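Local coordinates for protein N-acetylgalactosaminyltransferase 7 (Homo sapiens, PDB 6IWR) that is a glycosyltransferase-family protein that combines a GT-A-type domain with a ricin-type beta-trefoil lectin domain, at residues F102-A105 against I106-S109; S189-E192 against H193-E196. All coordinates share one frame; numbering follows the deposited sequence.

Interaction 1: residues F102-A105 against I106-S109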
loop_
_atom_site.group_PDB
_atom_site.type_symbol
_atom_site.label_atom_id
_atom_site.label_comp_id
_atom_site.label_asym_id
_atom_site.label_seq_id
_atom_site.Cartn_x
_atom_site.Cartn_y
_atom_site.Cartn_z
ATOM N N PHE A 102 23.119 -0.382 10.014
ATOM C CA PHE A 102 22.894 -1.421 9.029
ATOM C C PHE A 102 21.758 -1.100 8.069
ATOM O O PHE A 102 21.517 -1.887 7.149
ATOM C CB PHE A 102 22.576 -2.752 9.723
ATOM C CG PHE A 102 23.749 -3.377 10.421
ATOM C CD1 PHE A 102 24.664 -4.129 9.711
ATOM C CD2 PHE A 102 23.935 -3.223 11.792
ATOM C CE1 PHE A 102 25.728 -4.716 10.342
ATOM C CE2 PHE A 102 25.005 -3.818 12.423
ATOM C CZ PHE A 102 25.900 -4.567 11.696
ATOM N N LYS A 103 21.046 0.016 8.261
ATOM C CA LYS A 103 19.747 0.146 7.607
ATOM C C LYS A 103 19.874 0.227 6.093
ATOM O O LYS A 103 18.998 -0.262 5.378
ATOM C CB LYS A 103 18.980 1.354 8.148
ATOM C CG LYS A 103 18.995 2.520 7.213
ATOM C CD LYS A 103 17.827 3.470 7.447
ATOM C CE LYS A 103 17.822 4.595 6.374
ATOM N NZ LYS A 103 16.970 5.791 6.699
ATOM N N GLN A 104 20.932 0.834 5.569
ATOM C CA GLN A 104 21.063 0.869 4.119
ATOM C C GLN A 104 21.239 -0.543 3.566
ATOM O O GLN A 104 20.589 -0.926 2.586
ATOM C CB GLN A 104 22.220 1.793 3.719
ATOM C CG GLN A 104 21.831 3.045 2.887
ATOM C CD GLN A 104 20.565 3.789 3.395
ATOM O OE1 GLN A 104 20.594 4.486 4.421
ATOM N NE2 GLN A 104 19.457 3.644 2.661
ATOM N N ALA A 105 22.060 -1.361 4.227
ATOM C CA ALA A 105 22.307 -2.726 3.765
ATOM C C ALA A 105 21.093 -3.628 3.958
ATOM O O ALA A 105 20.913 -4.599 3.209
ATOM C CB ALA A 105 23.514 -3.319 4.497
ATOM N N ILE A 106 20.281 -3.360 4.981
ATOM C CA ILE A 106 19.087 -4.168 5.197
ATOM C C ILE A 106 18.073 -3.906 4.095
ATOM O O ILE A 106 17.552 -4.837 3.462
ATOM C CB ILE A 106 18.471 -3.885 6.574
ATOM C CG1 ILE A 106 19.355 -4.420 7.687
ATOM C CG2 ILE A 106 17.073 -4.477 6.635
ATOM C CD1 ILE A 106 18.758 -4.209 9.035
ATOM N N GLN A 107 17.744 -2.638 3.870
ATOM C CA GLN A 107 16.777 -2.344 2.825
ATOM C C GLN A 107 17.226 -2.927 1.490
ATOM O O GLN A 107 16.425 -3.522 0.753
ATOM C CB GLN A 107 16.552 -0.843 2.744
ATOM C CG GLN A 107 15.572 -0.365 3.804
ATOM C CD GLN A 107 15.890 1.035 4.262
ATOM O OE1 GLN A 107 16.563 1.785 3.551
ATOM N NE2 GLN A 107 15.430 1.396 5.464
ATOM N N ALA A 108 18.512 -2.809 1.180
ATOM C CA ALA A 108 19.006 -3.375 -0.065
ATOM C C ALA A 108 18.667 -4.858 -0.157
ATOM O O ALA A 108 18.193 -5.331 -1.198
ATOM C CB ALA A 108 20.513 -3.135 -0.185
ATOM N N SER A 109 18.874 -5.613 0.934
ATOM C CA SER A 109 18.646 -7.054 0.853
ATOM C C SER A 109 17.159 -7.381 0.816
ATOM O O SER A 109 16.767 -8.369 0.182
ATOM C CB SER A 109 19.357 -7.791 1.997
ATOM O OG SER A 109 18.633 -7.799 3.217
#
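F102 to I106, K103 to Q107, Q104 to A108 and A105 to S109 are joined by four successive i-to-i+4 backbone hydrogen bonds, with I106 N 2.9 Å from F102 O at the start and S109 N 3.2 Å from A105 O at the end. I106 folds back over the first turn: CG1 stands anti to its own carbonyl carbon (chi1 -70°), which brings it 3.4 Å from F102 O and sets CD1 4.1 Å from F102 CB, while the phenyl ring leads off toward M122. On another face Q107 lies over K103 O and crosses the extended lysine chain, its NE2 3.7 Å from K103 CD. Q107 OE1 is 3.6 Å from Q104 NE2, with the two amide planes 73° apart. S109 OG turns back to I106 O at 3.2 Å, but its main partner is M117 N. I106 and S109 both rest on V118 of helix 117-122, whereas K103 and Q104 pack against V396 and P393 of the second subunit. These are the first turns of a surface alpha-helix, 103-113, with F102 supplying the first carbonyl acceptor.

Interaction 2: residues S189-E192 against H193-E196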
loop_
_atom_site.group_PDB
_atom_site.type_symbol
_atom_site.label_atom_id
_atom_site.label_comp_id
_atom_site.label_asym_id
_atom_site.label_seq_id
_atom_site.Cartn_x
_atom_site.Cartn_y
_atom_site.Cartn_z
ATOM N N SER A 189 16.752 -21.028 -11.026
ATOM C CA SER A 189 17.313 -19.829 -10.413
ATOM C C SER A 189 18.389 -19.208 -11.306
ATOM O O SER A 189 19.037 -19.887 -12.106
ATOM C CB SER A 189 17.915 -20.167 -9.043
ATOM O OG SER A 189 16.997 -20.823 -8.183
ATOM N N ASN A 190 18.605 -17.902 -11.149
ATOM C CA ASN A 190 19.725 -17.262 -11.824
ATOM C C ASN A 190 20.836 -16.805 -10.890
ATOM O O ASN A 190 21.939 -16.544 -11.369
ATOM C CB ASN A 190 19.255 -16.050 -12.639
ATOM C CG ASN A 190 18.046 -15.400 -12.048
ATOM O OD1 ASN A 190 16.934 -15.910 -12.196
ATOM N ND2 ASN A 190 18.240 -14.288 -11.347
ATOM N N LYS A 191 20.592 -16.708 -9.587
ATOM C CA LYS A 191 21.595 -16.148 -8.692
ATOM C C LYS A 191 22.758 -17.120 -8.517
ATOM O O LYS A 191 22.571 -18.318 -8.278
ATOM C CB LYS A 191 20.971 -15.776 -7.343
ATOM C CG LYS A 191 19.611 -15.121 -7.496
ATOM C CD LYS A 191 19.312 -14.011 -6.500
ATOM C CE LYS A 191 18.702 -12.852 -7.276
ATOM N NZ LYS A 191 18.210 -11.688 -6.501
ATOM N N GLU A 192 23.973 -16.575 -8.623
ATOM C CA GLU A 192 25.187 -17.372 -8.751
ATOM C C GLU A 192 25.528 -18.162 -7.499
ATOM O O GLU A 192 26.120 -19.244 -7.599
ATOM C CB GLU A 192 26.351 -16.467 -9.101
ATOM C CG GLU A 192 27.397 -17.153 -9.934
ATOM C CD GLU A 192 28.762 -16.618 -9.621
ATOM O OE1 GLU A 192 28.833 -15.504 -9.048
ATOM O OE2 GLU A 192 29.755 -17.311 -9.928
ATOM N N HIS A 193 25.163 -17.689 -6.324
ATOM C CA HIS A 193 25.472 -18.438 -5.118
ATOM C C HIS A 193 24.778 -19.787 -5.109
ATOM O O HIS A 193 25.205 -20.711 -4.454
ATOM C CB HIS A 193 25.157 -17.642 -3.858
ATOM C CG HIS A 193 23.723 -17.257 -3.715
ATOM N ND1 HIS A 193 22.839 -17.976 -2.954
ATOM C CD2 HIS A 193 23.029 -16.212 -4.207
ATOM C CE1 HIS A 193 21.655 -17.403 -2.994
ATOM N NE2 HIS A 193 21.744 -16.328 -3.747
ATOM N N LEU A 194 23.725 -19.906 -5.891
ATOM C CA LEU A 194 22.916 -21.102 -5.884
ATOM C C LEU A 194 23.419 -22.207 -6.774
ATOM O O LEU A 194 22.849 -23.263 -6.795
ATOM C CB LEU A 194 21.478 -20.770 -6.231
ATOM C CG LEU A 194 20.773 -19.935 -5.185
ATOM C CD1 LEU A 194 19.678 -19.095 -5.788
ATOM C CD2 LEU A 194 20.207 -20.845 -4.134
ATOM N N LYS A 195 24.465 -21.960 -7.534
ATOM C CA LYS A 195 25.019 -22.991 -8.384
ATOM C C LYS A 195 26.521 -23.104 -8.235
ATOM O O LYS A 195 27.214 -22.107 -8.217
ATOM C CB LYS A 195 24.675 -22.676 -9.825
ATOM C CG LYS A 195 25.255 -21.368 -10.307
ATOM C CD LYS A 195 24.182 -20.467 -10.877
ATOM C CE LYS A 195 24.423 -20.195 -12.343
ATOM N NZ LYS A 195 23.238 -19.576 -12.980
ATOM N N GLU A 196 27.031 -24.316 -8.180
ATOM C CA GLU A 196 28.459 -24.552 -8.015
ATOM C C GLU A 196 28.897 -24.316 -6.604
ATOM O O GLU A 196 29.396 -25.213 -5.970
ATOM C CB GLU A 196 29.287 -23.677 -8.943
ATOM C CG GLU A 196 29.489 -24.238 -10.330
ATOM C CD GLU A 196 28.880 -23.352 -11.390
ATOM O OE1 GLU A 196 28.629 -22.177 -11.093
ATOM O OE2 GLU A 196 28.646 -23.822 -12.517
#
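K191 and L194 meet through backbone and side chain together. L194 N donates to K191 O at 3.1 Å, and L194 CB lies 3.4 Å from the same oxygen. One residue on, K195 N bonds to E192 O at 3.2 Å. Both are i-to-i+3 bonds, the signature of a short 3-10 turn.

Three side chains close round it. L194 CD1 sits 3.9 Å from K191 CB and equally 3.9 Å from S189 CB, so the leucine bridges two residues of the incoming chain. The H193 ring has its CG between the backbone N and the carbonyl carbon (chi1 61°), which swings it back along the chain until NE2 is 3.7 Å from K191 CB, the ring meeting that carbon obliquely. K195 bends at chi2 and chi3 to lay its chain across the turn: CG rests 3.5 Å from E192 O, and NZ comes within 3.7 Å of N190 O.

Further out, K191 makes a salt bridge to E112 through NZ and a cation-pi contact with F113, both at the end of helix 103-113. S189 OG is hydrogen-bonded to D186 and to N157 N, fixing the start of the segment. The buried L194 packs on F155 of strand 149-155 and L163 of helix 160-173, and H193 leans on W160. The turn thus links strand 179-186 to helix 197-201 within the glycosyltransferase domain, with E196 as N-cap residue of that helix.

In the fold
Both contacts are local and lie at the surface, on the same side of the chain's centre, about 22 Å apart between centres and about 8 Å between nearest atoms. Interaction 1 rests on the i-to-i+4 bonds of a regular alpha-helix; interaction 2 rests on i-to-i+3 bonds in a loop, with apolar packing round L194, the one buried residue of the two contacts. Their surroundings differ too. Residues 102-109 reach the second subunit, while 189-196 touch no other chain and pack on strand 149-155 and helix 160-173 of the GT-A-type domain; the side chain of S189 lies about 14 Å from the manganese ion. Helix 103-113 connects the two, its far end meeting K191.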